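Local atomic coordinates of Asp/Glu-specific dipeptidyl-peptidase (PDB entry 5JXF), a protein that removes dipeptides from the N-terminus of oligopeptides as a serine-type peptidase strictly specific for Asp or Glu at the P1 position. Residues A[72-77]-A[281-286]; A[187-192]-A[198-203]. One frame throughout, in Å; residues are numbered along the deposited sequence.

Interaction 1 of 2, residues A[72-77]-A[281-286]; sequences SSLKDA and MVMGYP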
ATOM      1  N   SER A  72     -23.619  41.059  -5.259  1.00 40.22           N
ATOM      2  CA  SER A  72     -22.464  40.194  -4.961  1.00 40.65           C
ATOM      3  C   SER A  72     -22.893  38.739  -4.971  1.00 42.90           C
ATOM      4  O   SER A  72     -24.067  38.439  -4.782  1.00 48.83           O
ATOM      5  CB  SER A  72     -21.847  40.541  -3.611  1.00 43.15           C
ATOM      6  OG  SER A  72     -22.748  40.213  -2.567  1.00 46.61           O
ATOM      7  N   SER A  73     -21.942  37.842  -5.213  1.00 43.66           N
ATOM      8  CA  SER A  73     -22.205  36.398  -5.202  1.00 43.33           C
ATOM      9  C   SER A  73     -20.921  35.620  -4.918  1.00 43.34           C
ATOM     10  O   SER A  73     -19.862  36.230  -4.742  1.00 42.47           O
ATOM     11  CB  SER A  73     -22.794  35.947  -6.531  1.00 41.41           C
ATOM     12  OG  SER A  73     -21.851  36.136  -7.568  1.00 42.98           O
ATOM     13  N   LEU A  74     -21.007  34.286  -4.901  1.00 42.93           N
ATOM     14  CA  LEU A  74     -19.832  33.458  -4.591  1.00 42.28           C
ATOM     15  C   LEU A  74     -18.680  33.723  -5.545  1.00 39.10           C
ATOM     16  O   LEU A  74     -17.529  33.721  -5.127  1.00 41.37           O
ATOM     17  CB  LEU A  74     -20.179  31.957  -4.618  1.00 49.80           C
ATOM     18  CG  LEU A  74     -21.127  31.510  -3.502  1.00 52.10           C
ATOM     19  CD1 LEU A  74     -21.124  29.982  -3.337  1.00 44.66           C
ATOM     20  CD2 LEU A  74     -20.756  32.180  -2.202  1.00 50.99           C
ATOM     21  N   LYS A  75     -18.995  33.986  -6.817  1.00 40.40           N
ATOM     22  CA  LYS A  75     -17.954  34.129  -7.839  1.00 41.65           C
ATOM     23  C   LYS A  75     -16.979  35.255  -7.497  1.00 41.77           C
ATOM     24  O   LYS A  75     -15.798  35.182  -7.841  1.00 44.25           O
ATOM     25  CB  LYS A  75     -18.565  34.368  -9.232  1.00 43.40           C
ATOM     26  CG  LYS A  75     -19.069  35.781  -9.477  1.00 46.85           C
ATOM     27  CD  LYS A  75     -19.095  36.104 -10.961  1.00 48.20           C
ATOM     28  CE  LYS A  75     -19.776  37.437 -11.228  1.00 48.48           C
ATOM     29  NZ  LYS A  75     -18.921  38.594 -10.852  1.00 47.60           N
ATOM     30  N   ASP A  76     -17.486  36.284  -6.816  1.00 40.64           N
ATOM     31  CA  ASP A  76     -16.664  37.399  -6.343  1.00 37.47           C
ATOM     32  C   ASP A  76     -15.619  37.012  -5.307  1.00 43.52           C
ATOM     33  O   ASP A  76     -14.678  37.755  -5.058  1.00 40.51           O
ATOM     34  CB  ASP A  76     -17.563  38.492  -5.769  1.00 36.95           C
ATOM     35  CG  ASP A  76     -18.452  39.124  -6.843  1.00 48.24           C
ATOM     36  OD1 ASP A  76     -17.945  39.332  -7.969  1.00 58.45           O
ATOM     37  OD2 ASP A  76     -19.648  39.353  -6.582  1.00 41.22           O
ATOM     38  N   ALA A  77     -15.778  35.837  -4.710  1.00 46.18           N
ATOM     39  CA  ALA A  77     -14.834  35.389  -3.704  1.00 50.22           C
ATOM     40  C   ALA A  77     -13.874  34.310  -4.246  1.00 48.05           C
ATOM     41  O   ALA A  77     -13.029  33.792  -3.499  1.00 41.86           O
ATOM     42  CB  ALA A  77     -15.593  34.876  -2.480  1.00 38.01           C
ATOM     43  N   MET A 281     -19.774  21.905  -2.563  1.00 41.81           N
ATOM     44  CA  MET A 281     -19.673  22.527  -3.862  1.00 46.38           C
ATOM     45  C   MET A 281     -18.272  23.096  -4.053  1.00 42.01           C
ATOM     46  O   MET A 281     -17.758  23.849  -3.220  1.00 39.65           O
ATOM     47  CB  MET A 281     -20.733  23.629  -4.017  1.00 46.62           C
ATOM     48  CG  MET A 281     -20.974  24.031  -5.442  1.00 49.24           C
ATOM     49  SD  MET A 281     -21.964  25.550  -5.625  1.00 62.39           S
ATOM     50  CE  MET A 281     -20.908  26.733  -4.854  1.00 40.71           C
ATOM     51  N   VAL A 282     -17.665  22.738  -5.172  1.00 41.45           N
ATOM     52  CA  VAL A 282     -16.345  23.229  -5.485  1.00 46.98           C
ATOM     53  C   VAL A 282     -16.383  24.157  -6.725  1.00 36.68           C
ATOM     54  O   VAL A 282     -16.867  23.792  -7.787  1.00 41.60           O
ATOM     55  CB  VAL A 282     -15.374  22.045  -5.699  1.00 44.40           C
ATOM     56  CG1 VAL A 282     -14.002  22.546  -6.030  1.00 43.54           C
ATOM     57  CG2 VAL A 282     -15.323  21.143  -4.429  1.00 36.62           C
ATOM     58  N   MET A 283     -15.869  25.363  -6.560  1.00 41.22           N
ATOM     59  CA  MET A 283     -15.817  26.345  -7.640  1.00 38.04           C
ATOM     60  C   MET A 283     -14.352  26.598  -7.990  1.00 39.37           C
ATOM     61  O   MET A 283     -13.526  26.805  -7.113  1.00 43.73           O
ATOM     62  CB  MET A 283     -16.513  27.645  -7.215  1.00 36.36           C
ATOM     63  CG  MET A 283     -16.877  28.585  -8.363  1.00 58.31           C
ATOM     64  SD  MET A 283     -17.834  30.062  -7.808  1.00 66.27           S
ATOM     65  CE  MET A 283     -18.703  29.256  -6.440  1.00 52.27           C
ATOM     66  N   GLY A 284     -14.000  26.538  -9.262  1.00 41.42           N
ATOM     67  CA  GLY A 284     -12.613  26.770  -9.597  1.00 41.10           C
ATOM     68  C   GLY A 284     -12.359  26.899 -11.074  1.00 41.88           C
ATOM     69  O   GLY A 284     -13.289  27.089 -11.871  1.00 40.82           O
ATOM     70  N   TYR A 285     -11.085  26.805 -11.439  1.00 42.37           N
ATOM     71  CA  TYR A 285     -10.687  26.981 -12.829  1.00 39.56           C
ATOM     72  C   TYR A 285      -9.972  25.738 -13.402  1.00 43.19           C
ATOM     73  O   TYR A 285      -8.779  25.780 -13.719  1.00 39.88           O
ATOM     74  CB  TYR A 285      -9.803  28.222 -12.959  1.00 36.36           C
ATOM     75  CG  TYR A 285     -10.476  29.491 -12.462  1.00 42.80           C
ATOM     76  CD1 TYR A 285     -10.530  29.778 -11.096  1.00 42.60           C
ATOM     77  CD2 TYR A 285     -11.033  30.413 -13.355  1.00 36.65           C
ATOM     78  CE1 TYR A 285     -11.155  30.917 -10.632  1.00 45.15           C
ATOM     79  CE2 TYR A 285     -11.666  31.578 -12.884  1.00 36.63           C
ATOM     80  CZ  TYR A 285     -11.713  31.814 -11.533  1.00 39.87           C
ATOM     81  OH  TYR A 285     -12.306  32.933 -11.032  1.00 44.73           O
ATOM     82  N   PRO A 286     -10.720  24.641 -13.566  1.00 44.52           N
ATOM     83  CA  PRO A 286     -10.153  23.415 -14.141  1.00 45.97           C
ATOM     84  C   PRO A 286      -9.574  23.680 -15.526  1.00 49.59           C
ATOM     85  O   PRO A 286     -10.227  24.284 -16.389  1.00 45.74           O
ATOM     86  CB  PRO A 286     -11.353  22.468 -14.214  1.00 38.61           C
ATOM     87  CG  PRO A 286     -12.545  23.361 -14.297  1.00 38.65           C
ATOM     88  CD  PRO A 286     -12.183  24.552 -13.418  1.00 37.75           C
TER

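Interaction 2 of 2, residues A[187-192]-A[198-203]; sequences NKVRTF and YILFVT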
ATOM      1  N   ASN A 187     -11.000  42.006 -21.174  1.00 50.82           N
ATOM      2  CA  ASN A 187     -11.786  40.964 -21.798  1.00 51.66           C
ATOM      3  C   ASN A 187     -10.908  39.801 -22.221  1.00 53.15           C
ATOM      4  O   ASN A 187      -9.744  40.001 -22.565  1.00 53.39           O
ATOM      5  CB  ASN A 187     -12.533  41.533 -22.989  1.00 56.50           C
ATOM      6  CG  ASN A 187     -13.556  42.538 -22.565  1.00 57.48           C
ATOM      7  OD1 ASN A 187     -13.991  42.513 -21.408  1.00 51.95           O
ATOM      8  ND2 ASN A 187     -13.940  43.443 -23.471  1.00 48.85           N
ATOM      9  N   LYS A 188     -11.476  38.597 -22.167  1.00 57.97           N
ATOM     10  CA  LYS A 188     -10.814  37.357 -22.581  1.00 53.72           C
ATOM     11  C   LYS A 188     -11.862  36.419 -23.151  1.00 48.22           C
ATOM     12  O   LYS A 188     -12.787  36.045 -22.443  1.00 49.95           O
ATOM     13  CB  LYS A 188     -10.094  36.683 -21.402  1.00 50.83           C
ATOM     14  CG  LYS A 188      -9.488  35.319 -21.737  1.00 61.77           C
ATOM     15  CD  LYS A 188      -8.518  35.427 -22.910  1.00 69.96           C
ATOM     16  CE  LYS A 188      -7.725  34.144 -23.118  1.00 69.00           C
ATOM     17  NZ  LYS A 188      -6.739  34.323 -24.221  1.00 68.31           N
ATOM     18  N   VAL A 189     -11.727  36.048 -24.421  1.00 50.03           N
ATOM     19  CA  VAL A 189     -12.668  35.148 -25.069  1.00 53.23           C
ATOM     20  C   VAL A 189     -12.142  33.708 -25.007  1.00 59.84           C
ATOM     21  O   VAL A 189     -10.986  33.453 -25.332  1.00 58.91           O
ATOM     22  CB  VAL A 189     -12.919  35.552 -26.546  1.00 63.41           C
ATOM     23  CG1 VAL A 189     -13.789  34.528 -27.239  1.00 66.81           C
ATOM     24  CG2 VAL A 189     -13.552  36.954 -26.631  1.00 60.46           C
ATOM     25  N   ARG A 190     -12.995  32.781 -24.581  1.00 50.49           N
ATOM     26  CA  ARG A 190     -12.604  31.391 -24.424  1.00 53.04           C
ATOM     27  C   ARG A 190     -13.429  30.477 -25.280  1.00 55.09           C
ATOM     28  O   ARG A 190     -14.603  30.744 -25.542  1.00 52.46           O
ATOM     29  CB  ARG A 190     -12.739  30.951 -22.962  1.00 58.69           C
ATOM     30  CG  ARG A 190     -11.833  31.671 -22.026  1.00 51.30           C
ATOM     31  CD  ARG A 190     -10.399  31.148 -22.099  1.00 51.69           C
ATOM     32  NE  ARG A 190      -9.607  31.802 -21.061  1.00 68.44           N
ATOM     33  CZ  ARG A 190      -8.422  31.387 -20.627  1.00 75.21           C
ATOM     34  NH1 ARG A 190      -7.849  30.313 -21.157  1.00 73.03           N
ATOM     35  NH2 ARG A 190      -7.807  32.060 -19.662  1.00 75.69           N
ATOM     36  N   THR A 191     -12.829  29.367 -25.685  1.00 59.21           N
ATOM     37  CA  THR A 191     -13.507  28.439 -26.570  1.00 59.78           C
ATOM     38  C   THR A 191     -14.129  27.296 -25.780  1.00 56.04           C
ATOM     39  O   THR A 191     -13.492  26.717 -24.906  1.00 59.32           O
ATOM     40  CB  THR A 191     -12.540  27.881 -27.605  1.00 63.69           C
ATOM     41  OG1 THR A 191     -11.694  28.935 -28.071  1.00 62.85           O
ATOM     42  CG2 THR A 191     -13.298  27.279 -28.760  1.00 55.55           C
ATOM     43  N   PHE A 192     -15.383  26.979 -26.084  1.00 54.99           N
ATOM     44  CA  PHE A 192     -16.094  25.893 -25.414  1.00 56.82           C
ATOM     45  C   PHE A 192     -16.584  24.826 -26.399  1.00 60.84           C
ATOM     46  O   PHE A 192     -16.829  25.113 -27.579  1.00 60.81           O
ATOM     47  CB  PHE A 192     -17.295  26.435 -24.629  1.00 55.60           C
ATOM     48  CG  PHE A 192     -16.934  27.248 -23.410  1.00 56.13           C
ATOM     49  CD1 PHE A 192     -16.399  28.524 -23.533  1.00 53.90           C
ATOM     50  CD2 PHE A 192     -17.173  26.746 -22.131  1.00 49.08           C
ATOM     51  CE1 PHE A 192     -16.080  29.267 -22.404  1.00 47.07           C
ATOM     52  CE2 PHE A 192     -16.869  27.491 -20.991  1.00 45.86           C
ATOM     53  CZ  PHE A 192     -16.320  28.747 -21.122  1.00 48.53           C
ATOM     54  N   TYR A 198     -18.541  30.130 -28.002  1.00 65.85           N
ATOM     55  CA  TYR A 198     -17.524  31.088 -27.586  1.00 65.45           C
ATOM     56  C   TYR A 198     -18.083  32.032 -26.530  1.00 64.72           C
ATOM     57  O   TYR A 198     -19.139  32.650 -26.727  1.00 66.91           O
ATOM     58  CB  TYR A 198     -16.993  31.875 -28.787  1.00 66.45           C
ATOM     59  CG  TYR A 198     -16.202  31.029 -29.754  1.00 67.64           C
ATOM     60  CD1 TYR A 198     -16.836  30.310 -30.762  1.00 68.05           C
ATOM     61  CD2 TYR A 198     -14.819  30.934 -29.652  1.00 68.97           C
ATOM     62  CE1 TYR A 198     -16.110  29.526 -31.650  1.00 65.82           C
ATOM     63  CE2 TYR A 198     -14.086  30.158 -30.538  1.00 68.33           C
ATOM     64  CZ  TYR A 198     -14.734  29.456 -31.534  1.00 70.19           C
ATOM     65  OH  TYR A 198     -14.006  28.677 -32.410  1.00 76.42           O
ATOM     66  N   ILE A 199     -17.376  32.127 -25.405  1.00 57.02           N
ATOM     67  CA  ILE A 199     -17.814  32.945 -24.284  1.00 58.97           C
ATOM     68  C   ILE A 199     -16.743  33.938 -23.887  1.00 59.83           C
ATOM     69  O   ILE A 199     -15.573  33.559 -23.740  1.00 54.03           O
ATOM     70  CB  ILE A 199     -18.151  32.094 -23.055  1.00 63.14           C
ATOM     71  CG1 ILE A 199     -19.344  31.183 -23.338  1.00 66.71           C
ATOM     72  CG2 ILE A 199     -18.416  32.988 -21.843  1.00 57.32           C
ATOM     73  CD1 ILE A 199     -19.559  30.133 -22.257  1.00 65.81           C
ATOM     74  N   LEU A 200     -17.150  35.196 -23.705  1.00 51.99           N
ATOM     75  CA  LEU A 200     -16.255  36.255 -23.249  1.00 51.55           C
ATOM     76  C   LEU A 200     -16.412  36.538 -21.772  1.00 52.35           C
ATOM     77  O   LEU A 200     -17.520  36.700 -21.263  1.00 50.00           O
ATOM     78  CB  LEU A 200     -16.493  37.555 -24.041  1.00 57.66           C
ATOM     79  CG  LEU A 200     -15.682  38.794 -23.619  1.00 54.30           C
ATOM     80  CD1 LEU A 200     -15.451  39.707 -24.819  1.00 59.29           C
ATOM     81  CD2 LEU A 200     -16.334  39.584 -22.488  1.00 51.43           C
ATOM     82  N   PHE A 201     -15.269  36.660 -21.109  1.00 48.48           N
ATOM     83  CA  PHE A 201     -15.196  36.951 -19.694  1.00 44.86           C
ATOM     84  C   PHE A 201     -14.629  38.343 -19.489  1.00 50.78           C
ATOM     85  O   PHE A 201     -13.499  38.634 -19.887  1.00 48.24           O
ATOM     86  CB  PHE A 201     -14.319  35.911 -18.968  1.00 39.98           C
ATOM     87  CG  PHE A 201     -14.917  34.535 -18.928  1.00 42.68           C
ATOM     88  CD1 PHE A 201     -14.958  33.747 -20.070  1.00 51.87           C
ATOM     89  CD2 PHE A 201     -15.412  34.017 -17.740  1.00 46.28           C
ATOM     90  CE1 PHE A 201     -15.500  32.466 -20.035  1.00 52.90           C
ATOM     91  CE2 PHE A 201     -15.960  32.745 -17.697  1.00 51.33           C
ATOM     92  CZ  PHE A 201     -16.002  31.965 -18.845  1.00 48.92           C
ATOM     93  N   VAL A 202     -15.437  39.206 -18.887  1.00 49.76           N
ATOM     94  CA  VAL A 202     -14.952  40.472 -18.385  1.00 47.28           C
ATOM     95  C   VAL A 202     -14.296  40.190 -17.044  1.00 44.80           C
ATOM     96  O   VAL A 202     -14.868  39.497 -16.202  1.00 41.12           O
ATOM     97  CB  VAL A 202     -16.074  41.507 -18.195  1.00 37.77           C
ATOM     98  CG1 VAL A 202     -15.495  42.767 -17.585  1.00 37.30           C
ATOM     99  CG2 VAL A 202     -16.772  41.809 -19.522  1.00 42.35           C
ATOM    100  N   THR A 203     -13.104  40.733 -16.843  1.00 37.39           N
ATOM    101  CA  THR A 203     -12.322  40.384 -15.678  1.00 35.62           C
ATOM    102  C   THR A 203     -11.569  41.568 -15.137  1.00 34.31           C
ATOM    103  O   THR A 203     -11.363  42.587 -15.841  1.00 41.11           O
ATOM    104  CB  THR A 203     -11.279  39.281 -15.994  1.00 44.41           C
ATOM    105  OG1 THR A 203     -10.231  39.844 -16.796  1.00 48.85           O
ATOM    106  CG2 THR A 203     -11.920  38.102 -16.734  1.00 42.13           C
TER

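Interaction 1 of 2, residues A[72-77]-A[281-286]
The side chain of L74 meets the methyl ends of two methionines, M281 and M283, which leave strand 279-284 on the same side. L74 CD1 and M281 CE approach tip to tip at 3.6 Å. M283 comes in closer to the root of the leucine, its CE lying 3.6 Å from L74 CB, and the two side chains cross obliquely. Behind that methyl, M283 SD faces K75 CA at 4.1 Å. Both methionines start with CG anti to the backbone N (chi1 -162° in M281 and -163° in M283) and run extended through chi2, bending at chi3, which turns each terminal methyl onto the leucine. The contact is apolar and small, with 140 Å² buried. I66 of helix 63-66 and V587 of strand 586-591 touch the same two methionines and widen the apolar patch.

The turn that presents L74 is held by polar bonds of its own. A77 N donates to L74 O (2.8 Å) and D76 N to S73 O, while D76 OD2 takes the S73 N-H at 3.1 Å. The other carboxylate oxygen, D76 OD1, forms a salt bridge with K75 NZ (3.1 Å); this buried ammonium also bonds to the carbonyls of I141 and V142, so the lysine ties the turn to strand 138-146. Beyond the methionines, Y285 OH bonds to V78 O and its ring stacks on H80. This is consistent with the seam between the two beta-barrels of the chymotrypsin-like catalytic domain of S46 peptidases, the loop leading into one barrel packing on a strand of the other.

Interaction 2 of 2, residues A[187-192]-A[198-203]
F192 and I199 pack closely across this antiparallel pair: I199 CD1 sits over the centre of the F192 ring, 3.6 Å from its centroid, in a CH-pi contact. At the ring edge, F192 CZ meets F201 CZ at 4.0 Å, near the planes of both rings. With CG beside the backbone N (chi1 -70°), F192 folds back over the neighbouring strand. Four backbone hydrogen bonds join K188 with F201 and R190 with I199; R190 N to I199 O is nearly straight (2.8 Å, 173°).

On the other face V189 CG2 packs crosswise on L200 CD1 at 3.8 Å, beneath helix 162-178. T191 CG2 lies alongside the Y198 ring, 3.5 Å from CE2. N187 OD1 lies 3.4 Å from V202 CG2 and is buried without a polar partner, although its ND2 is held by the carbonyls of T176 and F179.

The looser part lies with exposed K188 and partly exposed R190, whose long chains extend off the partner strand; K188 CE rests over one face of the R190 guanidinium, near its rim. Backbone bonds set the hairpin register, while apolar and aromatic contacts bury much of both faces and leave the charged ends on the more exposed side.

How the interactions relate
Both contacts are largely buried but join the fold differently. Interaction 2 is local: 187-192 and 198-203 are strands of one hairpin, zipped by main-chain bonds, with charged side chains on the more exposed part of one face. Interaction 1 bridges more than 200 residues, bringing a loop onto a strand of a different sheet through apolar side-chain contacts without polar bonds. Interaction 2 is nested within the chain closed by interaction 1; their centres lie about 16 Å apart and their nearest atoms about 7 Å. Strand 138-146 links them indirectly, receiving K75 and pairing with strand 197-214. Both lie away from the active site, the M283 side chain about 13 Å from the bound aspartic acid.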